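Local coordinates for protein estrogen receptor (Crassostrea gigas, PDB 4N1Y) that probably regulates transcription as a constitutively active nuclear receptor of the steroid receptor family, its hormone switch apparently vestigial, at residues B[55-59]-B[144-148]; B[79-84]-B[198-202]; B[84-88]-B[135-140]; B[87-91]-B[126-131]; B[97-101]-B[120-124]. One frame throughout, in Å; residues are numbered along the deposited sequence.

Contact 1 (B[55-59]-B[144-148])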
# COMPACT_ATOMS: atom_id res chain seq x y z
N TRP B 55 19.24 -12.87 2.14
CA TRP B 55 19.48 -11.61 1.50
C TRP B 55 19.26 -10.44 2.45
O TRP B 55 20.05 -9.50 2.47
CB TRP B 55 18.57 -11.48 0.29
CG TRP B 55 18.45 -10.12 -0.19
CD1 TRP B 55 19.31 -9.46 -1.01
CD2 TRP B 55 17.42 -9.20 0.15
NE1 TRP B 55 18.86 -8.18 -1.22
CE2 TRP B 55 17.71 -7.99 -0.52
CE3 TRP B 55 16.28 -9.29 0.95
CZ2 TRP B 55 16.89 -6.87 -0.41
CZ3 TRP B 55 15.46 -8.17 1.06
CH2 TRP B 55 15.77 -6.97 0.38
N ALA B 56 18.19 -10.51 3.23
CA ALA B 56 17.84 -9.44 4.16
C ALA B 56 18.99 -9.12 5.11
O ALA B 56 19.31 -7.96 5.38
CB ALA B 56 16.61 -9.81 4.95
N LYS B 57 19.64 -10.18 5.59
CA LYS B 57 20.70 -10.02 6.58
C LYS B 57 21.86 -9.24 5.97
O LYS B 57 22.73 -8.72 6.68
CB LYS B 57 21.12 -11.40 7.10
CG LYS B 57 19.93 -12.10 7.75
CD LYS B 57 20.26 -13.46 8.31
CE LYS B 57 19.01 -14.06 8.95
NZ LYS B 57 19.21 -15.44 9.45
N ASN B 58 21.84 -9.11 4.64
CA ASN B 58 22.86 -8.33 3.95
C ASN B 58 22.46 -6.88 3.80
O ASN B 58 23.30 -6.05 3.46
CB ASN B 58 23.15 -8.91 2.57
CG ASN B 58 23.90 -10.21 2.63
OD1 ASN B 58 23.48 -11.16 3.29
ND2 ASN B 58 25.03 -10.27 1.94
N VAL B 59 21.19 -6.56 4.03
CA VAL B 59 20.78 -5.16 3.94
C VAL B 59 21.39 -4.41 5.11
O VAL B 59 21.12 -4.72 6.26
CB VAL B 59 19.27 -5.01 3.90
CG1 VAL B 59 18.90 -3.55 3.80
CG2 VAL B 59 18.70 -5.78 2.69
N GLN B 144 13.46 -3.16 -2.97
CA GLN B 144 13.18 -4.28 -2.11
C GLN B 144 13.68 -3.96 -0.69
O GLN B 144 12.98 -4.22 0.28
CB GLN B 144 13.75 -5.59 -2.66
CG GLN B 144 15.08 -5.53 -3.32
CD GLN B 144 15.40 -6.84 -4.02
OE1 GLN B 144 16.56 -7.20 -4.21
NE2 GLN B 144 14.36 -7.54 -4.45
N ALA B 145 14.86 -3.38 -0.58
CA ALA B 145 15.39 -3.03 0.73
C ALA B 145 14.40 -2.10 1.43
O ALA B 145 14.09 -2.25 2.62
CB ALA B 145 16.73 -2.38 0.60
N MET B 146 13.87 -1.17 0.65
CA MET B 146 12.87 -0.25 1.15
C MET B 146 11.59 -0.97 1.57
O MET B 146 11.04 -0.71 2.64
CB MET B 146 12.56 0.79 0.08
CG MET B 146 11.69 1.89 0.58
SD MET B 146 12.37 2.53 2.11
CE MET B 146 13.47 3.76 1.44
N VAL B 147 11.14 -1.92 0.75
CA VAL B 147 9.93 -2.69 1.05
C VAL B 147 10.09 -3.38 2.40
O VAL B 147 9.18 -3.40 3.22
CB VAL B 147 9.62 -3.74 -0.03
CG1 VAL B 147 8.48 -4.67 0.43
CG2 VAL B 147 9.22 -3.05 -1.32
N LEU B 148 11.28 -3.92 2.62
CA LEU B 148 11.66 -4.55 3.87
C LEU B 148 11.61 -3.61 5.07
O LEU B 148 10.93 -3.88 6.04
CB LEU B 148 13.07 -5.12 3.73
CG LEU B 148 13.68 -5.74 4.98
CD1 LEU B 148 12.91 -6.98 5.35
CD2 LEU B 148 15.13 -6.06 4.70
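V59 and A145 mark the closest backbone approach, 6.6 Å between their CA atoms, where a type I turn from A56 to V59 leads the chain past helix 137-149. W55 supplies the largest surface. Its CG lies anti to the backbone N (chi1 163°), which directs the indole at the opposing helix. W55 CZ2 rests 3.7 Å from Q144 CG. The indole and the Q144 amide are steeply inclined, with their planes 58° apart. A145 N meets the ring at its edge, 3.8 Å from W55 CH2. V59 CG2 lies over one indole face, toward the rim. V59 and L148 meet tip to tip, with V59 CG2 4.1 Å from L148 CD2. L148 CD2 also touches A56 CB at 4.0 Å, and V59 CG1 sits 4.0 Å from A145 CB. An alanine in place of W55 is likely to open a gap beside Q144 and leave V59 CG2 without the ring beneath it. L14 of helix 7-15 and M165 of helix 159-180 also pack on V59. All touching residues are buried. This buried packing of the end of helix 34-56 and its following turn on helix 137-149 is characteristic of the layered alpha-helical sandwich of nuclear receptor ligand-binding domains.

Contact 2 (B[79-84]-B[198-202])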
# COMPACT_ATOMS: atom_id res chain seq x y z
N MET B 79 5.65 -11.56 1.29
CA MET B 79 4.86 -11.72 0.07
C MET B 79 5.05 -10.54 -0.89
O MET B 79 5.06 -10.73 -2.11
CB MET B 79 3.38 -11.89 0.40
CG MET B 79 2.49 -12.02 -0.82
SD MET B 79 2.86 -13.52 -1.78
CE MET B 79 1.78 -14.68 -0.94
N GLU B 80 5.18 -9.33 -0.34
CA GLU B 80 5.41 -8.15 -1.17
C GLU B 80 6.73 -8.30 -1.91
O GLU B 80 6.82 -8.03 -3.11
CB GLU B 80 5.45 -6.87 -0.32
CG GLU B 80 4.31 -6.72 0.67
CD GLU B 80 4.50 -5.51 1.59
OE1 GLU B 80 4.86 -4.43 1.09
OE2 GLU B 80 4.32 -5.67 2.82
N LEU B 81 7.75 -8.77 -1.21
CA LEU B 81 9.06 -8.96 -1.81
C LEU B 81 8.98 -9.96 -2.96
O LEU B 81 9.54 -9.72 -4.02
CB LEU B 81 10.07 -9.42 -0.77
CG LEU B 81 10.46 -8.31 0.22
CD1 LEU B 81 11.29 -8.86 1.38
CD2 LEU B 81 11.16 -7.13 -0.47
N LEU B 82 8.29 -11.07 -2.75
CA LEU B 82 8.11 -12.05 -3.81
C LEU B 82 7.48 -11.40 -5.05
O LEU B 82 7.99 -11.58 -6.15
CB LEU B 82 7.26 -13.22 -3.34
CG LEU B 82 7.92 -14.11 -2.29
CD1 LEU B 82 6.95 -15.16 -1.80
CD2 LEU B 82 9.16 -14.77 -2.88
N LEU B 83 6.37 -10.69 -4.85
CA LEU B 83 5.64 -10.08 -5.96
C LEU B 83 6.44 -8.94 -6.60
O LEU B 83 6.45 -8.79 -7.82
CB LEU B 83 4.29 -9.56 -5.49
CG LEU B 83 3.42 -10.65 -4.86
CD1 LEU B 83 2.02 -10.13 -4.48
CD2 LEU B 83 3.32 -11.87 -5.78
N LEU B 84 7.10 -8.14 -5.77
CA LEU B 84 7.91 -7.05 -6.29
C LEU B 84 8.98 -7.60 -7.22
O LEU B 84 9.20 -7.06 -8.31
CB LEU B 84 8.56 -6.25 -5.17
CG LEU B 84 9.47 -5.15 -5.71
CD1 LEU B 84 8.61 -3.98 -6.10
CD2 LEU B 84 10.50 -4.72 -4.68
N ILE B 198 1.88 -2.93 -4.79
CA ILE B 198 2.58 -4.12 -4.35
C ILE B 198 2.11 -4.54 -2.95
O ILE B 198 1.94 -5.73 -2.67
CB ILE B 198 4.08 -3.90 -4.37
CG1 ILE B 198 4.60 -3.98 -5.81
CG2 ILE B 198 4.78 -4.93 -3.52
CD1 ILE B 198 4.53 -5.40 -6.40
N ARG B 199 1.92 -3.55 -2.09
CA ARG B 199 1.41 -3.79 -0.74
C ARG B 199 -0.00 -4.39 -0.78
O ARG B 199 -0.30 -5.36 -0.08
CB ARG B 199 1.41 -2.47 0.04
CG ARG B 199 0.75 -2.54 1.41
CD ARG B 199 1.60 -3.33 2.40
NE ARG B 199 2.93 -2.76 2.62
CZ ARG B 199 3.25 -1.92 3.62
NH1 ARG B 199 2.32 -1.52 4.47
NH2 ARG B 199 4.50 -1.48 3.74
N GLN B 200 -0.86 -3.82 -1.62
CA GLN B 200 -2.21 -4.32 -1.78
C GLN B 200 -2.17 -5.75 -2.35
O GLN B 200 -2.86 -6.65 -1.87
CB GLN B 200 -3.03 -3.39 -2.67
CG GLN B 200 -4.47 -3.79 -2.79
CD GLN B 200 -5.31 -2.73 -3.47
OE1 GLN B 200 -4.81 -1.94 -4.26
NE2 GLN B 200 -6.59 -2.70 -3.15
N ALA B 201 -1.33 -5.95 -3.36
CA ALA B 201 -1.18 -7.28 -3.92
C ALA B 201 -0.66 -8.28 -2.89
O ALA B 201 -1.09 -9.43 -2.85
CB ALA B 201 -0.26 -7.25 -5.13
N GLY B 202 0.26 -7.83 -2.04
CA GLY B 202 0.86 -8.70 -1.04
C GLY B 202 -0.18 -9.22 -0.08
O GLY B 202 -0.24 -10.41 0.23
O HOH W 1 6.43 -3.07 3.04
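I198 is the apolar centre, with L83 and L84 of the other helix packed about it. I198 CG1 meets L84 CD1 at 4.0 Å, and the two side chains lie at about a right angle. I198 CD1 reaches the backbone of the other helix, 3.8 Å from L84 CA. The other branch, I198 CG2, rests 3.8 Å from E80 CB. Beside this, L83 CD1 touches A201 CB at 3.7 Å. The helix segments cross at 117°, and their axes come within 8.4 Å. The backbones are closest at E80 and G202. A CB on G202 would run into E80 CG, so the lack of a side chain is consistent with this close approach. M79 CG packs against G202 O.

The polar edge belongs to E80 and R199. The bends of R199 at chi2 and chi3 bring NE back to the carboxylate, although the bond to CB points away from helix 67-89 overall. R199 NE donates to E80 OE1 at 3.0 Å, with an N-H...O angle of 151°. OE1 is met from well above the carboxylate plane, 46° out of it. A water donates to E80 OE1 at 2.8 Å and accepts from R199 NH2, a second link between the pair. A buried salt bridge therefore borders a leucine-isoleucine core, and its arginine also reaches Q200 of the second subunit, through a weak hydrogen bond from NH1.

Contact 3 (B[84-88]-B[135-140])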
# COMPACT_ATOMS: atom_id res chain seq x y z
N LEU B 84 7.10 -8.14 -5.77
CA LEU B 84 7.91 -7.05 -6.29
C LEU B 84 8.98 -7.60 -7.22
O LEU B 84 9.20 -7.06 -8.31
CB LEU B 84 8.56 -6.25 -5.17
CG LEU B 84 9.47 -5.15 -5.71
CD1 LEU B 84 8.61 -3.98 -6.10
CD2 LEU B 84 10.50 -4.72 -4.68
N ASN B 85 9.63 -8.68 -6.81
CA ASN B 85 10.66 -9.29 -7.62
C ASN B 85 10.12 -9.82 -8.93
O ASN B 85 10.64 -9.53 -10.01
CB ASN B 85 11.33 -10.44 -6.87
CG ASN B 85 12.22 -9.95 -5.76
OD1 ASN B 85 12.55 -8.77 -5.69
ND2 ASN B 85 12.62 -10.87 -4.90
N CYS B 86 9.03 -10.56 -8.81
CA CYS B 86 8.38 -11.15 -9.95
C CYS B 86 8.02 -10.10 -10.99
O CYS B 86 8.20 -10.32 -12.19
CB CYS B 86 7.14 -11.90 -9.51
SG CYS B 86 6.22 -12.58 -10.88
N ALA B 87 7.53 -8.96 -10.53
CA ALA B 87 7.23 -7.84 -11.41
C ALA B 87 8.47 -7.44 -12.21
O ALA B 87 8.38 -7.19 -13.41
CB ALA B 87 6.71 -6.64 -10.62
N PHE B 88 9.60 -7.37 -11.54
CA PHE B 88 10.83 -6.93 -12.20
C PHE B 88 11.33 -8.03 -13.13
O PHE B 88 11.82 -7.75 -14.21
CB PHE B 88 11.91 -6.54 -11.18
CG PHE B 88 13.07 -5.78 -11.80
CD1 PHE B 88 12.95 -4.44 -12.14
CD2 PHE B 88 14.28 -6.42 -12.07
CE1 PHE B 88 14.01 -3.74 -12.71
CE2 PHE B 88 15.34 -5.74 -12.64
CZ PHE B 88 15.20 -4.39 -12.96
N LEU B 135 13.03 1.48 -15.11
CA LEU B 135 13.62 1.16 -13.82
C LEU B 135 14.91 0.35 -13.99
O LEU B 135 14.93 -0.66 -14.69
CB LEU B 135 12.63 0.38 -12.97
CG LEU B 135 13.00 0.34 -11.50
CD1 LEU B 135 12.48 1.58 -10.81
CD2 LEU B 135 12.49 -0.94 -10.85
N HIS B 136 15.97 0.81 -13.33
CA HIS B 136 17.26 0.13 -13.32
C HIS B 136 17.32 -0.93 -12.20
O HIS B 136 16.56 -0.84 -11.23
CB HIS B 136 18.36 1.17 -13.14
CG HIS B 136 19.74 0.65 -13.39
ND1 HIS B 136 20.51 0.06 -12.41
CD2 HIS B 136 20.50 0.67 -14.51
CE1 HIS B 136 21.68 -0.29 -12.92
NE2 HIS B 136 21.70 0.07 -14.20
N LYS B 137 18.18 -1.95 -12.35
CA LYS B 137 18.34 -2.98 -11.31
C LYS B 137 18.65 -2.35 -9.95
O LYS B 137 18.02 -2.69 -8.93
CB LYS B 137 19.43 -3.98 -11.67
CG LYS B 137 19.50 -5.15 -10.71
CD LYS B 137 20.78 -5.95 -10.91
CE LYS B 137 20.92 -7.09 -9.91
NZ LYS B 137 22.02 -8.03 -10.31
N ASP B 138 19.62 -1.43 -9.95
CA ASP B 138 20.01 -0.73 -8.72
C ASP B 138 18.82 -0.09 -8.04
O ASP B 138 18.76 -0.04 -6.81
CB ASP B 138 21.06 0.33 -9.01
CG ASP B 138 22.38 -0.26 -9.36
OD1 ASP B 138 22.55 -1.49 -9.19
OD2 ASP B 138 23.27 0.50 -9.79
N GLU B 139 17.90 0.44 -8.82
CA GLU B 139 16.71 1.02 -8.23
C GLU B 139 15.86 -0.09 -7.63
O GLU B 139 15.32 0.07 -6.54
CB GLU B 139 15.92 1.82 -9.26
CG GLU B 139 16.76 2.89 -9.95
CD GLU B 139 15.97 3.69 -10.96
OE1 GLU B 139 16.01 3.33 -12.16
OE2 GLU B 139 15.30 4.68 -10.57
N LEU B 140 15.76 -1.24 -8.31
CA LEU B 140 14.96 -2.33 -7.77
C LEU B 140 15.55 -2.87 -6.46
O LEU B 140 14.82 -3.09 -5.48
CB LEU B 140 14.83 -3.48 -8.76
CG LEU B 140 14.11 -4.63 -8.03
CD1 LEU B 140 12.58 -4.63 -8.21
CD2 LEU B 140 14.72 -5.99 -8.34
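F88 presents one ring face to L140 in a CH-pi contact. L140 CB stands 4.0 Å from the F88 ring centroid and only 13° off the ring normal. The leucine methyls continue along the phenylalanine toward its root, with L140 CD1 3.6 Å from F88 CB. F88 CG lies anti to its own N (chi1 -167°), which swings the ring out across the gap to the start of helix 137-149. The far end of the ring is met obliquely. L135 CD2 comes within 3.7 Å of F88 CE1, and K137 CA lies 3.8 Å from F88 CZ. L84 and L140 lie alongside, pointing opposite ways, with L84 CG 4.0 Å from L140 CD1. The ring rests on the start of the helix, by K137 CA. Beyond it the polar groups bond to one another and to neighbouring residues. H136 ND1 accepts from D138 N at 3.0 Å, and H136 N donates to E139 OE1 at 2.8 Å. E139 has further partners in H181 and H187, and the H136 ring stacks with Y180. H136 at the N-cap and E139 three residues on form a capping box, a common way to start a helix. Here it opens helix 137-149 against the end of helix 67-89 in the receptor fold.

Contact 4 (B[87-91]-B[126-131])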
# COMPACT_ATOMS: atom_id res chain seq x y z
N ALA B 87 7.53 -8.96 -10.53
CA ALA B 87 7.23 -7.84 -11.41
C ALA B 87 8.47 -7.44 -12.21
O ALA B 87 8.38 -7.19 -13.41
CB ALA B 87 6.71 -6.64 -10.62
N PHE B 88 9.60 -7.37 -11.54
CA PHE B 88 10.83 -6.93 -12.20
C PHE B 88 11.33 -8.03 -13.13
O PHE B 88 11.82 -7.75 -14.21
CB PHE B 88 11.91 -6.54 -11.18
CG PHE B 88 13.07 -5.78 -11.80
CD1 PHE B 88 12.95 -4.44 -12.14
CD2 PHE B 88 14.28 -6.42 -12.07
CE1 PHE B 88 14.01 -3.74 -12.71
CE2 PHE B 88 15.34 -5.74 -12.64
CZ PHE B 88 15.20 -4.39 -12.96
N ARG B 89 11.21 -9.29 -12.69
CA ARG B 89 11.53 -10.43 -13.56
C ARG B 89 10.67 -10.39 -14.82
O ARG B 89 11.07 -10.89 -15.86
CB ARG B 89 11.32 -11.77 -12.83
CG ARG B 89 12.53 -12.31 -12.07
CD ARG B 89 12.30 -13.73 -11.54
NE ARG B 89 11.12 -13.82 -10.67
CZ ARG B 89 11.15 -13.67 -9.35
NH1 ARG B 89 12.30 -13.42 -8.73
NH2 ARG B 89 10.04 -13.75 -8.63
N SER B 90 9.50 -9.76 -14.72
CA SER B 90 8.50 -9.82 -15.77
C SER B 90 8.45 -8.57 -16.65
O SER B 90 7.57 -8.44 -17.50
CB SER B 90 7.12 -10.08 -15.17
OG SER B 90 7.11 -11.37 -14.57
N ILE B 91 9.39 -7.65 -16.43
CA ILE B 91 9.39 -6.35 -17.10
C ILE B 91 9.34 -6.43 -18.63
O ILE B 91 8.66 -5.61 -19.25
CB ILE B 91 10.66 -5.54 -16.72
CG1 ILE B 91 10.51 -4.89 -15.35
CG2 ILE B 91 10.97 -4.45 -17.75
CD1 ILE B 91 11.53 -3.82 -15.12
N VAL B 126 1.86 -3.41 -12.45
CA VAL B 126 3.01 -2.81 -11.81
C VAL B 126 4.24 -3.07 -12.67
O VAL B 126 5.04 -2.16 -12.89
CB VAL B 126 3.23 -3.36 -10.38
CG1 VAL B 126 4.65 -3.11 -9.93
CG2 VAL B 126 2.22 -2.75 -9.39
N SER B 127 4.36 -4.30 -13.18
CA SER B 127 5.46 -4.64 -14.08
C SER B 127 5.54 -3.68 -15.27
O SER B 127 6.62 -3.13 -15.57
CB SER B 127 5.30 -6.07 -14.60
OG SER B 127 6.48 -6.49 -15.27
N GLU B 128 4.40 -3.42 -15.89
CA GLU B 128 4.34 -2.51 -17.02
C GLU B 128 4.79 -1.11 -16.64
O GLU B 128 5.46 -0.42 -17.41
CB GLU B 128 2.93 -2.42 -17.57
CG GLU B 128 2.92 -1.86 -18.98
CD GLU B 128 1.54 -1.47 -19.43
OE1 GLU B 128 0.56 -1.90 -18.78
OE2 GLU B 128 1.43 -0.73 -20.43
N GLN B 129 4.42 -0.68 -15.44
CA GLN B 129 4.82 0.64 -14.98
C GLN B 129 6.32 0.72 -14.78
O GLN B 129 6.93 1.74 -15.12
CB GLN B 129 4.09 1.00 -13.70
CG GLN B 129 2.62 1.07 -13.90
CD GLN B 129 2.23 2.11 -14.90
OE1 GLN B 129 2.81 3.19 -14.93
NE2 GLN B 129 1.27 1.78 -15.76
N MET B 130 6.91 -0.36 -14.28
CA MET B 130 8.36 -0.40 -14.11
C MET B 130 9.04 -0.29 -15.46
O MET B 130 10.05 0.41 -15.61
CB MET B 130 8.79 -1.67 -13.40
CG MET B 130 8.23 -1.83 -12.00
SD MET B 130 8.71 -3.47 -11.39
CE MET B 130 8.69 -3.24 -9.62
N MET B 131 8.50 -1.01 -16.44
CA MET B 131 8.99 -0.96 -17.81
C MET B 131 8.91 0.47 -18.33
O MET B 131 9.84 0.98 -18.92
CB MET B 131 8.20 -1.91 -18.72
CG MET B 131 8.62 -1.83 -20.17
SD MET B 131 7.47 -2.60 -21.33
CE MET B 131 6.12 -1.41 -21.27
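M130 SD lies at the edge of the F88 ring, near its plane and 4.4 Å from F88 CD1. Segment 126-131 meets the ring along this edge and not over a face. M130 SD also packs 3.8 Å from A87 CB. M130 runs extended beyond CG, which carries SD and CE across A87. V126 CG1 also reaches A87 CB, at 4.1 Å. I91 crosses M130 at about a right angle, with I91 CD1 3.9 Å from M130 CB. The other branch, I91 CG2, lies against M131 CB, also at 3.9 Å.

One polar tie crosses the contact. S127 OG donates to A87 O at 2.7 Å, in the carbonyl plane and on a lone pair, with a C=O...donor angle of 140°. Its OG is anti to the serine N (chi1 -169°), which points the hydroxyl at the last turn of helix 67-89. A87 O has a weak second donor in S90 N. The backbones are close here, 4.5 Å between the CA atoms of A87 and S127. A valine at S127 would probably leave A87 O without its hydroxyl donor and crowd this close approach.

S90 OG bonds instead to A99 N in the strand that follows and to C86 O. Helix 187-215 flanks the contact, with H197 on V126 and L194 on M130. E128 makes a salt bridge to R155 of the second subunit. The C-terminal end of helix 67-89 and the residues just after it thus pack on the C-terminal half of helix 117-132.

Contact 5 (B[97-101]-B[120-124])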
# COMPACT_ATOMS: atom_id res chain seq x y z
N SER B 97 2.52 -11.22 -19.33
CA SER B 97 2.68 -12.43 -18.53
C SER B 97 3.61 -12.20 -17.36
O SER B 97 4.35 -11.22 -17.33
CB SER B 97 3.20 -13.57 -19.39
OG SER B 97 4.36 -13.16 -20.10
N LEU B 98 3.56 -13.11 -16.39
CA LEU B 98 4.45 -13.02 -15.24
C LEU B 98 5.43 -14.18 -15.27
O LEU B 98 5.05 -15.35 -15.39
CB LEU B 98 3.66 -13.00 -13.94
CG LEU B 98 2.87 -11.71 -13.78
CD1 LEU B 98 2.00 -11.74 -12.54
CD2 LEU B 98 3.79 -10.50 -13.77
N ALA B 99 6.71 -13.85 -15.19
CA ALA B 99 7.77 -14.84 -15.18
C ALA B 99 8.18 -15.18 -13.75
O ALA B 99 9.05 -14.52 -13.18
CB ALA B 99 8.96 -14.36 -15.99
N PHE B 100 7.54 -16.19 -13.17
CA PHE B 100 7.84 -16.60 -11.79
C PHE B 100 9.21 -17.26 -11.73
O PHE B 100 9.97 -17.09 -10.78
CB PHE B 100 6.75 -17.53 -11.27
CG PHE B 100 5.41 -16.90 -11.29
CD1 PHE B 100 5.02 -16.05 -10.28
CD2 PHE B 100 4.54 -17.13 -12.35
CE1 PHE B 100 3.79 -15.43 -10.31
CE2 PHE B 100 3.30 -16.52 -12.39
CZ PHE B 100 2.92 -15.67 -11.36
N ALA B 101 9.50 -18.00 -12.78
CA ALA B 101 10.82 -18.50 -13.01
C ALA B 101 10.99 -18.45 -14.51
O ALA B 101 10.01 -18.28 -15.24
CB ALA B 101 10.97 -19.92 -12.46
N PHE B 120 -2.55 -11.21 -9.74
CA PHE B 120 -1.55 -11.10 -10.80
C PHE B 120 -1.81 -9.94 -11.76
O PHE B 120 -0.87 -9.39 -12.34
CB PHE B 120 -1.44 -12.40 -11.58
CG PHE B 120 -0.85 -13.51 -10.78
CD1 PHE B 120 -0.06 -13.22 -9.68
CD2 PHE B 120 -1.09 -14.83 -11.11
CE1 PHE B 120 0.49 -14.24 -8.92
CE2 PHE B 120 -0.54 -15.85 -10.36
CZ PHE B 120 0.24 -15.56 -9.27
N GLU B 121 -3.07 -9.54 -11.89
CA GLU B 121 -3.39 -8.41 -12.75
C GLU B 121 -2.82 -7.12 -12.20
O GLU B 121 -2.39 -6.26 -12.95
CB GLU B 121 -4.90 -8.27 -12.90
CG GLU B 121 -5.46 -8.90 -14.14
CD GLU B 121 -6.94 -8.64 -14.27
OE1 GLU B 121 -7.39 -7.54 -13.91
OE2 GLU B 121 -7.65 -9.52 -14.80
N GLN B 122 -2.79 -7.00 -10.88
CA GLN B 122 -2.18 -5.85 -10.24
C GLN B 122 -0.64 -5.89 -10.38
O GLN B 122 -0.00 -4.88 -10.70
CB GLN B 122 -2.61 -5.81 -8.78
CG GLN B 122 -2.32 -4.51 -8.08
CD GLN B 122 -3.02 -4.41 -6.75
OE1 GLN B 122 -3.29 -5.42 -6.10
NE2 GLN B 122 -3.36 -3.19 -6.34
N VAL B 123 -0.06 -7.06 -10.14
CA VAL B 123 1.37 -7.24 -10.29
C VAL B 123 1.85 -6.98 -11.70
O VAL B 123 2.80 -6.24 -11.91
CB VAL B 123 1.81 -8.66 -9.90
CG1 VAL B 123 3.30 -8.82 -10.17
CG2 VAL B 123 1.51 -8.91 -8.43
N ALA B 124 1.19 -7.62 -12.66
CA ALA B 124 1.49 -7.45 -14.08
C ALA B 124 1.45 -5.97 -14.51
O ALA B 124 2.31 -5.51 -15.26
CB ALA B 124 0.53 -8.26 -14.91
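F100 overlaps the F120 ring with its outer end. F100 CZ stands over one F120 face, toward the rim, and 3.4 Å from F120 CZ. The pair is neither a stack nor an edge-to-face contact. The ring centroids of F100 and F120 are 5.0 Å apart and the planes stand at 52°. F100 starts off to one side of the helix, but its ring end comes round to reach F120.

L98 makes the wider contact. With CG anti to the carbonyl carbon (chi1 -68°), the L98 side chain reaches out to the helix and spreads its methyls on it. L98 CD1 rests 3.6 Å from F120 CB and 4.0 Å from V123 CG1. L98 CD2 touches that same V123 methyl and lies 3.8 Å from A124 CA. The leucine therefore sits on one turn of the helix, between F120 and A124. All five touching residues are buried and apolar.

The short strand 97-99 runs nearly square to the helix, at 82°, and the axes come within 8.8 Å. The strand is half of a two-stranded antiparallel hairpin, held by backbone hydrogen bonds of L98 with L106. C86 of helix 67-89 touches both L98 and F100. W111 of helix 108-113 meets F120 edge-to-face and also packs on L98. The hairpin is thus wedged between helix 67-89, helix 108-113 and helix 117-132.

Helix 67-89 joins contacts 2, 3 and 4, each with a different partner helix. Contact 2 lies deepest, its centre about 5 Å from the chain centre, and alone carries a salt bridge between its segments. Contacts 1 and 3 share helix 137-149. Contact 1 is buried and largely apolar, while contact 3, at the start of that helix, is only partly buried. Contacts 4 and 5 share helix 117-132 and meet at the S90 hydroxyl. Contact 4 adds one serine bond to its packing; contact 5 relies on leucine and aromatic contacts. L84 joins contacts 2 and 3, and F88 serves both 3 and 4. Contacts 1 and 5 lie on opposite sides of the chain's centre.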